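Side-chain contacts in L-threonine 3-dehydrogenase (Clostridioides difficile, PDB 7OL1), which probably catalyses the NAD-dependent oxidation of L-threonine at its C3 hydroxyl: residues S223-G228 / V292-A297; T198-G203 / Y207-Y212; I69-D74 / K86-D91. One frame throughout, in Å; residues are numbered along the deposited sequence.

Contact 1. Residues S223-G228 / V292-A297; sequences SYIAEG and VRQSIA
Tyr224 and Arg293 form a flat stack between a loop and the helix 291-299. The chain has the extended short-chain dehydrogenase fold; the loop runs from strand 220-223 toward strand 232-235. Tyr224 is the first of its residues to meet the helix. The guanidinium of Arg293 covers one face of its ring, with the two centres 3.8 Å apart and the planes only 6° from parallel. The overlap is offset: Arg293 NH2 sits 3.1 Å from Tyr224 CD2, and Arg293 NH1 lies near Tyr224 CE2. Bends at chi2 and chi3 fold the arginine back onto the ring. Its NE makes a salt bridge to Asp290, just before the helix, while the hydroxyl of Tyr224 bonds to Gly203 O. Both flat groups are therefore fixed by polar bonds made elsewhere.

Ile225 follows, covered less than Tyr224. Its CA is 3.7 Å from Gln294 OE1, and its side chain runs on to Tyr207. At Ala226 the backbone itself is gripped. Gln294 reaches it because its chain starts anti to the backbone N and then bends at chi2. The amide nitrogen Gln294 NE2 is engaged by Thr229 and Asp298, which sets the flip of the amide. Ala226 CB packs 3.7 Å from Gln294 CD. Ala226 N donates to Gln294 OE1 over 2.9 Å in a nearly straight bond (172°), the donor lying 24° off the carbonyl plane.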
ATOM      1  N   SER A 223     -27.319  21.822   0.011  1.00136.23           N
ATOM      2  CA  SER A 223     -26.221  20.891   0.416  1.00132.38           C
ATOM      3  C   SER A 223     -26.470  19.511  -0.195  1.00116.82           C
ATOM      4  O   SER A 223     -27.607  19.035  -0.113  1.00119.34           O
ATOM      5  CB  SER A 223     -26.076  20.758   1.926  1.00129.62           C
ATOM      6  OG  SER A 223     -26.134  22.022   2.580  1.00142.62           O
ATOM      7  N   TYR A 224     -25.441  18.897  -0.775  1.00116.17           N
ATOM      8  CA  TYR A 224     -25.473  17.494  -1.269  1.00128.07           C
ATOM      9  C   TYR A 224     -25.011  16.587  -0.116  1.00135.93           C
ATOM     10  O   TYR A 224     -25.015  15.339  -0.267  1.00153.14           O
ATOM     11  CB  TYR A 224     -24.725  17.349  -2.611  1.00123.35           C
ATOM     12  CG  TYR A 224     -23.280  17.790  -2.678  1.00121.30           C
ATOM     13  CD1 TYR A 224     -22.923  19.094  -2.994  1.00124.15           C
ATOM     14  CD2 TYR A 224     -22.251  16.883  -2.477  1.00129.84           C
ATOM     15  CE1 TYR A 224     -21.593  19.493  -3.063  1.00126.35           C
ATOM     16  CE2 TYR A 224     -20.917  17.263  -2.545  1.00133.93           C
ATOM     17  CZ  TYR A 224     -20.581  18.572  -2.840  1.00124.73           C
ATOM     18  OH  TYR A 224     -19.261  18.918  -2.901  1.00112.97           O
ATOM     19  N   ILE A 225     -24.699  17.200   1.034  1.00129.81           N
ATOM     20  CA  ILE A 225     -24.120  16.519   2.228  1.00126.89           C
ATOM     21  C   ILE A 225     -25.020  16.783   3.443  1.00118.53           C
ATOM     22  O   ILE A 225     -25.375  17.964   3.686  1.00100.60           O
ATOM     23  CB  ILE A 225     -22.657  16.967   2.418  1.00128.85           C
ATOM     24  CG1 ILE A 225     -21.709  16.031   1.659  1.00134.01           C
ATOM     25  CG2 ILE A 225     -22.285  17.082   3.887  1.00126.98           C
ATOM     26  CD1 ILE A 225     -20.383  16.656   1.278  1.00145.59           C
ATOM     27  N   ALA A 226     -25.365  15.698   4.149  1.00114.18           N
ATOM     28  CA  ALA A 226     -26.365  15.634   5.242  1.00111.55           C
ATOM     29  C   ALA A 226     -25.914  16.530   6.391  1.00109.60           C
ATOM     30  O   ALA A 226     -24.696  16.646   6.588  1.00116.92           O
ATOM     31  CB  ALA A 226     -26.531  14.207   5.703  1.00111.01           C
ATOM     32  N   GLU A 227     -26.863  17.121   7.120  1.00120.23           N
ATOM     33  CA  GLU A 227     -26.576  18.064   8.237  1.00131.87           C
ATOM     34  C   GLU A 227     -25.934  17.260   9.369  1.00126.68           C
ATOM     35  O   GLU A 227     -26.141  16.030   9.395  1.00126.41           O
ATOM     36  CB  GLU A 227     -27.836  18.847   8.633  1.00145.89           C
ATOM     37  CG  GLU A 227     -28.698  18.239   9.727  1.00140.17           C
ATOM     38  CD  GLU A 227     -29.981  19.026   9.964  1.00137.63           C
ATOM     39  OE1 GLU A 227     -29.890  20.251  10.173  1.00129.91           O
ATOM     40  OE2 GLU A 227     -31.070  18.425   9.909  1.00116.81           O
ATOM     41  N   GLY A 228     -25.113  17.908  10.200  1.00118.21           N
ATOM     42  CA  GLY A 228     -24.356  17.237  11.280  1.00123.67           C
ATOM     43  C   GLY A 228     -23.226  16.298  10.816  1.00118.57           C
ATOM     44  O   GLY A 228     -22.542  15.740  11.711  1.00 91.20           O
ATOM     45  N   VAL A 292     -23.827   8.863  -2.667  1.00127.15           N
ATOM     46  CA  VAL A 292     -22.496   8.303  -3.060  1.00139.46           C
ATOM     47  C   VAL A 292     -21.400   9.112  -2.356  1.00140.99           C
ATOM     48  O   VAL A 292     -20.400   8.481  -1.957  1.00153.17           O
ATOM     49  CB  VAL A 292     -22.242   8.262  -4.584  1.00133.16           C
ATOM     50  CG1 VAL A 292     -21.136   7.257  -4.933  1.00111.04           C
ATOM     51  CG2 VAL A 292     -23.508   7.978  -5.382  1.00128.62           C
ATOM     52  N   ARG A 293     -21.577  10.436  -2.233  1.00131.88           N
ATOM     53  CA  ARG A 293     -20.588  11.372  -1.620  1.00141.06           C
ATOM     54  C   ARG A 293     -20.697  11.310  -0.089  1.00131.92           C
ATOM     55  O   ARG A 293     -19.641  11.295   0.573  1.00124.46           O
ATOM     56  CB  ARG A 293     -20.786  12.812  -2.115  1.00150.95           C
ATOM     57  CG  ARG A 293     -19.769  13.295  -3.147  1.00151.76           C
ATOM     58  CD  ARG A 293     -20.255  13.301  -4.592  1.00142.03           C
ATOM     59  NE  ARG A 293     -21.527  14.005  -4.761  1.00139.79           N
ATOM     60  CZ  ARG A 293     -21.698  15.275  -5.150  1.00125.80           C
ATOM     61  NH1 ARG A 293     -20.671  16.058  -5.446  1.00119.69           N
ATOM     62  NH2 ARG A 293     -22.925  15.760  -5.240  1.00114.86           N
ATOM     63  N   GLN A 294     -21.926  11.305   0.438  1.00123.11           N
ATOM     64  CA  GLN A 294     -22.239  11.002   1.859  1.00109.71           C
ATOM     65  C   GLN A 294     -21.502   9.721   2.271  1.00105.69           C
ATOM     66  O   GLN A 294     -20.762   9.765   3.269  1.00103.11           O
ATOM     67  CB  GLN A 294     -23.748  10.830   2.043  1.00113.16           C
ATOM     68  CG  GLN A 294     -24.165  10.753   3.501  1.00108.33           C
ATOM     69  CD  GLN A 294     -23.856  12.055   4.195  1.00116.27           C
ATOM     70  OE1 GLN A 294     -24.170  13.132   3.682  1.00112.90           O
ATOM     71  NE2 GLN A 294     -23.224  11.965   5.360  1.00114.42           N
ATOM     72  N   SER A 295     -21.703   8.625   1.531  1.00 97.51           N
ATOM     73  CA  SER A 295     -20.959   7.345   1.677  1.00100.10           C
ATOM     74  C   SER A 295     -19.491   7.637   1.965  1.00 96.68           C
ATOM     75  O   SER A 295     -19.019   7.172   3.004  1.00110.07           O
ATOM     76  CB  SER A 295     -21.077   6.449   0.467  1.00105.99           C
ATOM     77  OG  SER A 295     -21.811   5.280   0.788  1.00112.30           O
ATOM     78  N   ILE A 296     -18.815   8.384   1.082  1.00105.61           N
ATOM     79  CA  ILE A 296     -17.337   8.621   1.149  1.00113.27           C
ATOM     80  C   ILE A 296     -17.031   9.519   2.364  1.00 93.26           C
ATOM     81  O   ILE A 296     -16.006   9.279   3.023  1.00 86.10           O
ATOM     82  CB  ILE A 296     -16.725   9.187  -0.162  1.00117.29           C
ATOM     83  CG1 ILE A 296     -17.383   8.646  -1.434  1.00125.03           C
ATOM     84  CG2 ILE A 296     -15.219   8.937  -0.204  1.00125.60           C
ATOM     85  CD1 ILE A 296     -16.592   8.929  -2.700  1.00122.47           C
ATOM     86  N   ALA A 297     -17.874  10.510   2.667  1.00 80.72           N
ATOM     87  CA  ALA A 297     -17.705  11.400   3.842  1.00 87.75           C
ATOM     88  C   ALA A 297     -17.831  10.561   5.116  1.00 95.52           C
ATOM     89  O   ALA A 297     -17.095  10.835   6.098  1.00 98.75           O
ATOM     90  CB  ALA A 297     -18.713  12.520   3.825  1.00 82.35           C
TER

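Contact 2. Residues T198-G203 / Y207-Y212; sequences TPPGGG and YAVDIY
Val209 places its CG1 anti to the backbone N (chi1 -176°), and this turns the methyl toward the ring of Pro200. Asp210, the next residue, has chi1 near -150°, so its carboxylate lies beside the same ring. CG is the atom of the Pro200 ring that comes nearest to the helix. Pro200 CG lies 3.6 Å from Asp210 CA, which puts the proline against the helix backbone as well as the side chains. The two chains are close here, with the CA atoms of Pro200 and Asp210 5.4 Å apart.

The ring is shared between two neighbours. Pro200 CD and CG both approach Val209 CG1, with CD at 3.8 Å. On the Asp210 side, Pro200 CB is 3.9 Å from Asp210 CB and equally far from Asp210 CG. Asp210 OD1 also touches Pro200 CG, at 3.7 Å, without a hydrogen bond. A looser approach comes from further back in the loop, where Thr198 O is 4.4 Å from Val209 CG1.

These residues belong to the long connection that follows strand 184-194 of the central sheet in this extended short-chain dehydrogenase fold. The loop turns back on itself and enters helix 207-217, so its proline packs on the first turn of the helix it leads into. No hydrogen bond joins the two segments. The turn is held instead by Asp206, just ahead of the helix, whose OD2 accepts from Gly201 N and more weakly from Gly203 N. Away from the loop, the helix packs through Tyr207 and Ile211 on helix 269-277, while Tyr212 meets helix 321-334 and bonds through its hydroxyl to Thr325.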
ATOM      1  N   THR A 198      -9.911  28.575  -7.256  1.00 79.13           N
ATOM      2  CA  THR A 198     -10.317  27.366  -8.021  1.00 76.46           C
ATOM      3  C   THR A 198     -11.816  27.180  -7.803  1.00 82.02           C
ATOM      4  O   THR A 198     -12.310  27.328  -6.688  1.00 90.63           O
ATOM      5  CB  THR A 198      -9.441  26.149  -7.680  1.00 74.36           C
ATOM      6  OG1 THR A 198      -8.027  26.435  -7.734  1.00 64.29           O
ATOM      7  CG2 THR A 198      -9.783  24.979  -8.581  1.00 72.05           C
ATOM      8  N   PRO A 199     -12.606  27.029  -8.887  1.00 95.74           N
ATOM      9  CA  PRO A 199     -14.059  26.959  -8.766  1.00 98.36           C
ATOM     10  C   PRO A 199     -14.541  25.595  -8.288  1.00 94.91           C
ATOM     11  O   PRO A 199     -13.935  24.585  -8.643  1.00 79.51           O
ATOM     12  CB  PRO A 199     -14.570  27.247 -10.192  1.00 98.51           C
ATOM     13  CG  PRO A 199     -13.428  26.837 -11.103  1.00 97.17           C
ATOM     14  CD  PRO A 199     -12.165  27.053 -10.292  1.00 99.99           C
ATOM     15  N   PRO A 200     -15.646  25.561  -7.497  1.00 97.89           N
ATOM     16  CA  PRO A 200     -16.308  24.327  -7.071  1.00 94.42           C
ATOM     17  C   PRO A 200     -16.419  23.274  -8.174  1.00 97.51           C
ATOM     18  O   PRO A 200     -17.047  23.583  -9.150  1.00 99.82           O
ATOM     19  CB  PRO A 200     -17.734  24.793  -6.742  1.00 98.95           C
ATOM     20  CG  PRO A 200     -17.565  26.223  -6.264  1.00107.27           C
ATOM     21  CD  PRO A 200     -16.334  26.753  -6.972  1.00106.73           C
ATOM     22  N   GLY A 201     -15.832  22.088  -7.974  1.00104.96           N
ATOM     23  CA  GLY A 201     -15.720  21.023  -8.991  1.00109.48           C
ATOM     24  C   GLY A 201     -16.554  19.799  -8.646  1.00120.25           C
ATOM     25  O   GLY A 201     -16.139  18.686  -9.043  1.00123.69           O
ATOM     26  N   GLY A 202     -17.683  19.992  -7.947  1.00120.45           N
ATOM     27  CA  GLY A 202     -18.572  18.918  -7.455  1.00124.08           C
ATOM     28  C   GLY A 202     -17.812  17.677  -6.984  1.00138.88           C
ATOM     29  O   GLY A 202     -18.342  16.573  -7.188  1.00142.40           O
ATOM     30  N   GLY A 203     -16.619  17.839  -6.382  1.00141.21           N
ATOM     31  CA  GLY A 203     -15.873  16.777  -5.673  1.00121.91           C
ATOM     32  C   GLY A 203     -16.465  16.529  -4.289  1.00119.05           C
ATOM     33  O   GLY A 203     -17.431  17.229  -3.906  1.00115.18           O
ATOM     34  N   TYR A 207     -18.568  20.962  -1.258  1.00 87.58           N
ATOM     35  CA  TYR A 207     -19.725  21.624  -0.611  1.00 88.92           C
ATOM     36  C   TYR A 207     -19.257  22.881   0.132  1.00 80.22           C
ATOM     37  O   TYR A 207     -19.966  23.885   0.088  1.00 90.22           O
ATOM     38  CB  TYR A 207     -20.469  20.669   0.323  1.00 94.63           C
ATOM     39  CG  TYR A 207     -20.177  20.820   1.794  1.00 95.25           C
ATOM     40  CD1 TYR A 207     -20.760  21.821   2.555  1.00 93.30           C
ATOM     41  CD2 TYR A 207     -19.354  19.919   2.442  1.00102.55           C
ATOM     42  CE1 TYR A 207     -20.514  21.939   3.914  1.00 95.61           C
ATOM     43  CE2 TYR A 207     -19.097  20.021   3.801  1.00109.41           C
ATOM     44  CZ  TYR A 207     -19.674  21.033   4.549  1.00106.10           C
ATOM     45  OH  TYR A 207     -19.387  21.100   5.892  1.00 95.68           O
ATOM     46  N   ALA A 208     -18.114  22.853   0.806  1.00 75.32           N
ATOM     47  CA  ALA A 208     -17.692  23.997   1.649  1.00 84.34           C
ATOM     48  C   ALA A 208     -17.148  25.141   0.792  1.00 76.65           C
ATOM     49  O   ALA A 208     -16.938  26.203   1.373  1.00 84.95           O
ATOM     50  CB  ALA A 208     -16.694  23.581   2.695  1.00 86.88           C
ATOM     51  N   VAL A 209     -16.914  24.943  -0.509  1.00 79.78           N
ATOM     52  CA  VAL A 209     -16.527  26.048  -1.438  1.00 85.08           C
ATOM     53  C   VAL A 209     -17.799  26.629  -2.065  1.00 89.83           C
ATOM     54  O   VAL A 209     -18.061  27.822  -1.818  1.00 84.40           O
ATOM     55  CB  VAL A 209     -15.519  25.601  -2.508  1.00 91.59           C
ATOM     56  CG1 VAL A 209     -15.083  26.774  -3.374  1.00 96.39           C
ATOM     57  CG2 VAL A 209     -14.302  24.937  -1.878  1.00101.15           C
ATOM     58  N   ASP A 210     -18.578  25.803  -2.780  1.00 89.69           N
ATOM     59  CA  ASP A 210     -19.838  26.192  -3.479  1.00 94.28           C
ATOM     60  C   ASP A 210     -20.783  26.957  -2.536  1.00 89.79           C
ATOM     61  O   ASP A 210     -21.492  27.843  -3.027  1.00101.38           O
ATOM     62  CB  ASP A 210     -20.545  24.976  -4.096  1.00102.58           C
ATOM     63  CG  ASP A 210     -21.357  25.257  -5.358  1.00104.30           C
ATOM     64  OD1 ASP A 210     -21.272  26.397  -5.895  1.00 99.85           O
ATOM     65  OD2 ASP A 210     -22.064  24.326  -5.808  1.00 97.42           O
ATOM     66  N   ILE A 211     -20.806  26.647  -1.240  1.00 90.61           N
ATOM     67  CA  ILE A 211     -21.690  27.329  -0.246  1.00 97.03           C
ATOM     68  C   ILE A 211     -21.447  28.841  -0.302  1.00 95.63           C
ATOM     69  O   ILE A 211     -22.429  29.590  -0.198  1.00107.75           O
ATOM     70  CB  ILE A 211     -21.486  26.784   1.185  1.00103.52           C
ATOM     71  CG1 ILE A 211     -22.636  27.196   2.109  1.00 93.89           C
ATOM     72  CG2 ILE A 211     -20.133  27.203   1.753  1.00106.89           C
ATOM     73  CD1 ILE A 211     -22.579  26.569   3.479  1.00 92.12           C
ATOM     74  N   TYR A 212     -20.196  29.281  -0.428  1.00 97.37           N
ATOM     75  CA  TYR A 212     -19.831  30.725  -0.418  1.00107.95           C
ATOM     76  C   TYR A 212     -20.283  31.379  -1.732  1.00109.66           C
ATOM     77  O   TYR A 212     -20.684  32.562  -1.703  1.00117.91           O
ATOM     78  CB  TYR A 212     -18.328  30.921  -0.195  1.00103.84           C
ATOM     79  CG  TYR A 212     -17.834  30.554   1.179  1.00 98.21           C
ATOM     80  CD1 TYR A 212     -18.067  31.374   2.263  1.00 99.93           C
ATOM     81  CD2 TYR A 212     -17.105  29.402   1.394  1.00104.47           C
ATOM     82  CE1 TYR A 212     -17.605  31.056   3.529  1.00102.03           C
ATOM     83  CE2 TYR A 212     -16.642  29.063   2.655  1.00111.26           C
ATOM     84  CZ  TYR A 212     -16.887  29.894   3.730  1.00102.20           C
ATOM     85  OH  TYR A 212     -16.423  29.567   4.969  1.00 90.47           O
TER

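Contact 3. Residues I69-D74 / K86-D91; sequences IFEILD and KKYDVD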
ATOM      1  N   ILE A  69       8.149  30.149 -16.042  1.00 60.04           N
ATOM      2  CA  ILE A  69       8.620  28.867 -16.649  1.00 57.96           C
ATOM      3  C   ILE A  69       7.542  27.791 -16.518  1.00 56.74           C
ATOM      4  O   ILE A  69       7.085  27.565 -15.395  1.00 65.70           O
ATOM      5  CB  ILE A  69       9.922  28.375 -16.011  1.00 54.11           C
ATOM      6  CG1 ILE A  69      10.953  29.499 -15.883  1.00 55.64           C
ATOM      7  CG2 ILE A  69      10.459  27.173 -16.782  1.00 55.05           C
ATOM      8  CD1 ILE A  69      12.347  29.048 -15.377  1.00 60.54           C
ATOM      9  N   PHE A  70       7.209  27.130 -17.627  1.00 59.24           N
ATOM     10  CA  PHE A  70       6.205  26.037 -17.729  1.00 58.25           C
ATOM     11  C   PHE A  70       6.666  25.000 -18.747  1.00 57.31           C
ATOM     12  O   PHE A  70       7.109  25.365 -19.822  1.00 76.05           O
ATOM     13  CB  PHE A  70       4.839  26.532 -18.182  1.00 55.47           C
ATOM     14  CG  PHE A  70       3.812  25.439 -18.290  1.00 69.40           C
ATOM     15  CD1 PHE A  70       3.072  25.056 -17.183  1.00 74.02           C
ATOM     16  CD2 PHE A  70       3.581  24.783 -19.490  1.00 77.94           C
ATOM     17  CE1 PHE A  70       2.122  24.049 -17.280  1.00 76.11           C
ATOM     18  CE2 PHE A  70       2.625  23.780 -19.587  1.00 77.55           C
ATOM     19  CZ  PHE A  70       1.900  23.412 -18.478  1.00 76.22           C
ATOM     20  N   GLU A  71       6.483  23.731 -18.418  1.00 58.39           N
ATOM     21  CA  GLU A  71       6.962  22.571 -19.191  1.00 54.58           C
ATOM     22  C   GLU A  71       5.883  21.489 -19.204  1.00 55.23           C
ATOM     23  O   GLU A  71       5.489  21.030 -18.151  1.00 63.02           O
ATOM     24  CB  GLU A  71       8.241  22.068 -18.544  1.00 54.87           C
ATOM     25  CG  GLU A  71       9.387  23.047 -18.713  1.00 60.15           C
ATOM     26  CD  GLU A  71      10.193  22.891 -19.994  1.00 61.85           C
ATOM     27  OE1 GLU A  71      11.398  23.187 -19.928  1.00 59.23           O
ATOM     28  OE2 GLU A  71       9.624  22.447 -21.041  1.00 57.93           O
ATOM     29  N   ILE A  72       5.410  21.117 -20.374  1.00 52.19           N
ATOM     30  CA  ILE A  72       4.643  19.862 -20.564  1.00 50.59           C
ATOM     31  C   ILE A  72       5.488  18.696 -20.065  1.00 49.68           C
ATOM     32  O   ILE A  72       6.650  18.513 -20.553  1.00 56.76           O
ATOM     33  CB  ILE A  72       4.252  19.647 -22.034  1.00 51.20           C
ATOM     34  CG1 ILE A  72       3.468  20.833 -22.606  1.00 55.61           C
ATOM     35  CG2 ILE A  72       3.507  18.332 -22.175  1.00 51.14           C
ATOM     36  CD1 ILE A  72       2.129  21.069 -21.945  1.00 62.73           C
ATOM     37  N   LEU A  73       4.872  17.904 -19.183  1.00 50.85           N
ATOM     38  CA  LEU A  73       5.465  16.691 -18.560  1.00 51.15           C
ATOM     39  C   LEU A  73       4.365  15.676 -18.256  1.00 52.57           C
ATOM     40  O   LEU A  73       3.323  16.045 -17.664  1.00 62.51           O
ATOM     41  CB  LEU A  73       6.220  17.082 -17.295  1.00 46.14           C
ATOM     42  CG  LEU A  73       6.884  15.939 -16.551  1.00 49.00           C
ATOM     43  CD1 LEU A  73       7.692  15.033 -17.459  1.00 54.59           C
ATOM     44  CD2 LEU A  73       7.776  16.518 -15.486  1.00 53.39           C
ATOM     45  N   ASP A  74       4.575  14.467 -18.757  1.00 49.87           N
ATOM     46  CA  ASP A  74       3.830  13.256 -18.371  1.00 52.60           C
ATOM     47  C   ASP A  74       4.750  12.484 -17.420  1.00 49.90           C
ATOM     48  O   ASP A  74       5.712  11.811 -17.889  1.00 50.86           O
ATOM     49  CB  ASP A  74       3.368  12.469 -19.599  1.00 50.04           C
ATOM     50  CG  ASP A  74       2.777  11.113 -19.249  1.00 62.56           C
ATOM     51  OD1 ASP A  74       2.667  10.789 -18.030  1.00 64.61           O
ATOM     52  OD2 ASP A  74       2.439  10.377 -20.185  1.00 77.32           O
ATOM     53  N   LYS A  86      16.950  17.640 -14.704  1.00 57.56           N
ATOM     54  CA  LYS A  86      18.367  18.000 -15.024  1.00 56.90           C
ATOM     55  C   LYS A  86      18.463  19.384 -15.682  1.00 56.18           C
ATOM     56  O   LYS A  86      19.454  20.117 -15.379  1.00 58.99           O
ATOM     57  CB  LYS A  86      18.998  16.966 -15.946  1.00 54.92           C
ATOM     58  CG  LYS A  86      19.058  15.559 -15.376  1.00 60.68           C
ATOM     59  CD  LYS A  86      19.985  15.466 -14.200  1.00 63.29           C
ATOM     60  CE  LYS A  86      21.399  15.103 -14.573  1.00 70.83           C
ATOM     61  NZ  LYS A  86      22.335  15.925 -13.785  1.00 74.11           N
ATOM     62  N   LYS A  87      17.474  19.743 -16.505  1.00 48.02           N
ATOM     63  CA  LYS A  87      17.514  20.960 -17.356  1.00 53.82           C
ATOM     64  C   LYS A  87      17.599  22.220 -16.498  1.00 56.10           C
ATOM     65  O   LYS A  87      18.138  23.245 -16.986  1.00 64.04           O
ATOM     66  CB  LYS A  87      16.291  21.011 -18.268  1.00 53.38           C
ATOM     67  CG  LYS A  87      15.999  22.347 -18.944  1.00 50.01           C
ATOM     68  CD  LYS A  87      14.955  22.094 -20.033  1.00 53.54           C
ATOM     69  CE  LYS A  87      14.526  23.284 -20.870  1.00 52.00           C
ATOM     70  NZ  LYS A  87      13.455  22.887 -21.821  1.00 51.60           N
ATOM     71  N   TYR A  88      17.059  22.171 -15.283  1.00 60.46           N
ATOM     72  CA  TYR A  88      17.009  23.350 -14.377  1.00 59.03           C
ATOM     73  C   TYR A  88      17.783  23.070 -13.077  1.00 58.54           C
ATOM     74  O   TYR A  88      17.690  23.889 -12.176  1.00 62.81           O
ATOM     75  CB  TYR A  88      15.557  23.751 -14.114  1.00 50.34           C
ATOM     76  CG  TYR A  88      14.740  24.096 -15.333  1.00 52.99           C
ATOM     77  CD1 TYR A  88      14.717  25.386 -15.849  1.00 55.40           C
ATOM     78  CD2 TYR A  88      13.941  23.147 -15.950  1.00 51.97           C
ATOM     79  CE1 TYR A  88      13.936  25.719 -16.948  1.00 53.03           C
ATOM     80  CE2 TYR A  88      13.155  23.463 -17.051  1.00 54.63           C
ATOM     81  CZ  TYR A  88      13.150  24.752 -17.553  1.00 52.11           C
ATOM     82  OH  TYR A  88      12.364  25.058 -18.622  1.00 48.31           O
ATOM     83  N   ASP A  89      18.522  21.964 -12.996  1.00 58.51           N
ATOM     84  CA  ASP A  89      19.272  21.533 -11.786  1.00 70.09           C
ATOM     85  C   ASP A  89      18.443  21.715 -10.511  1.00 67.98           C
ATOM     86  O   ASP A  89      18.884  22.490  -9.657  1.00 62.55           O
ATOM     87  CB  ASP A  89      20.532  22.368 -11.593  1.00 78.16           C
ATOM     88  CG  ASP A  89      21.374  22.502 -12.839  1.00 79.70           C
ATOM     89  OD1 ASP A  89      21.803  21.446 -13.399  1.00 71.24           O
ATOM     90  OD2 ASP A  89      21.580  23.667 -13.228  1.00 80.79           O
ATOM     91  N   VAL A  90      17.299  21.045 -10.381  1.00 66.42           N
ATOM     92  CA  VAL A  90      16.362  21.274  -9.244  1.00 61.41           C
ATOM     93  C   VAL A  90      16.909  20.560  -8.003  1.00 58.48           C
ATOM     94  O   VAL A  90      17.676  19.620  -8.153  1.00 52.64           O
ATOM     95  CB  VAL A  90      14.939  20.818  -9.594  1.00 61.16           C
ATOM     96  CG1 VAL A  90      14.326  21.717 -10.652  1.00 63.89           C
ATOM     97  CG2 VAL A  90      14.909  19.366 -10.028  1.00 57.30           C
ATOM     98  N   ASP A  91      16.601  21.076  -6.817  1.00 63.06           N
ATOM     99  CA  ASP A  91      17.003  20.479  -5.511  1.00 68.65           C
ATOM    100  C   ASP A  91      15.737  19.969  -4.808  1.00 64.56           C
ATOM    101  O   ASP A  91      15.868  19.123  -3.932  1.00 79.49           O
ATOM    102  CB  ASP A  91      17.795  21.483  -4.662  1.00 67.26           C
ATOM    103  CG  ASP A  91      17.106  22.830  -4.472  1.00 71.07           C
ATOM    104  OD1 ASP A  91      16.274  22.911  -3.542  1.00 77.30           O
ATOM    105  OD2 ASP A  91      17.400  23.794  -5.263  1.00 65.44           O
TER
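Glu71 and Tyr88 face one another across the contact, the one from strand 69-72 and the other from just beyond helix 78-87. The carboxylate meets the edge of the ring, with OE1 in the ring plane. The carboxylate plane stands 77° from that of the ring. Tyr88 OH donates to Glu71 OE1; the modelled 2.5 Å is very short and its exact length doubtful. Lys87 comes in extended. Its NZ reaches the same oxygen, Glu71 OE1, at 2.8 Å in a salt bridge. OE1 receives it on its syn lone pair, the side of the other carboxylate oxygen. A bend at chi2 (-87°) turns the carboxylate of Glu71 to meet both. Lys87 CG lies over one face of the Tyr88 ring, toward its rim. Ile69 runs alongside the tyrosine, pointing the other way, and its CG2 is 3.7 Å from Tyr88 CZ. These contacts join the first strand of a beta-alpha-beta unit of the Rossmann fold to the end of its helix; the chain goes on to strand 92-95. One carboxylate oxygen thus takes two bonds, one from a cation and one from a neutral hydroxyl. Together they would be expected to stabilise the negative charge of Glu71.

Contacts 1 and 2 are neighbours, with centres about 14 Å apart, and they touch directly. They adjoin through the loop before helix 207-217. Arg293 NH1 of contact 1 comes within 3.0 Å of Gly202 O of contact 2, a close approach that is packing and not a counted hydrogen bond. Contact 3 is remote. Its centre is about 40 Å from that of contact 1 and about 31 Å from that of contact 2, and it lies across the chain's centre from contact 1. It belongs to the Rossmann half, which binds the dinucleotide in this family. The structure is an apoenzyme, so no bound cofactor or substrate marks the active site and no distance to it can be given.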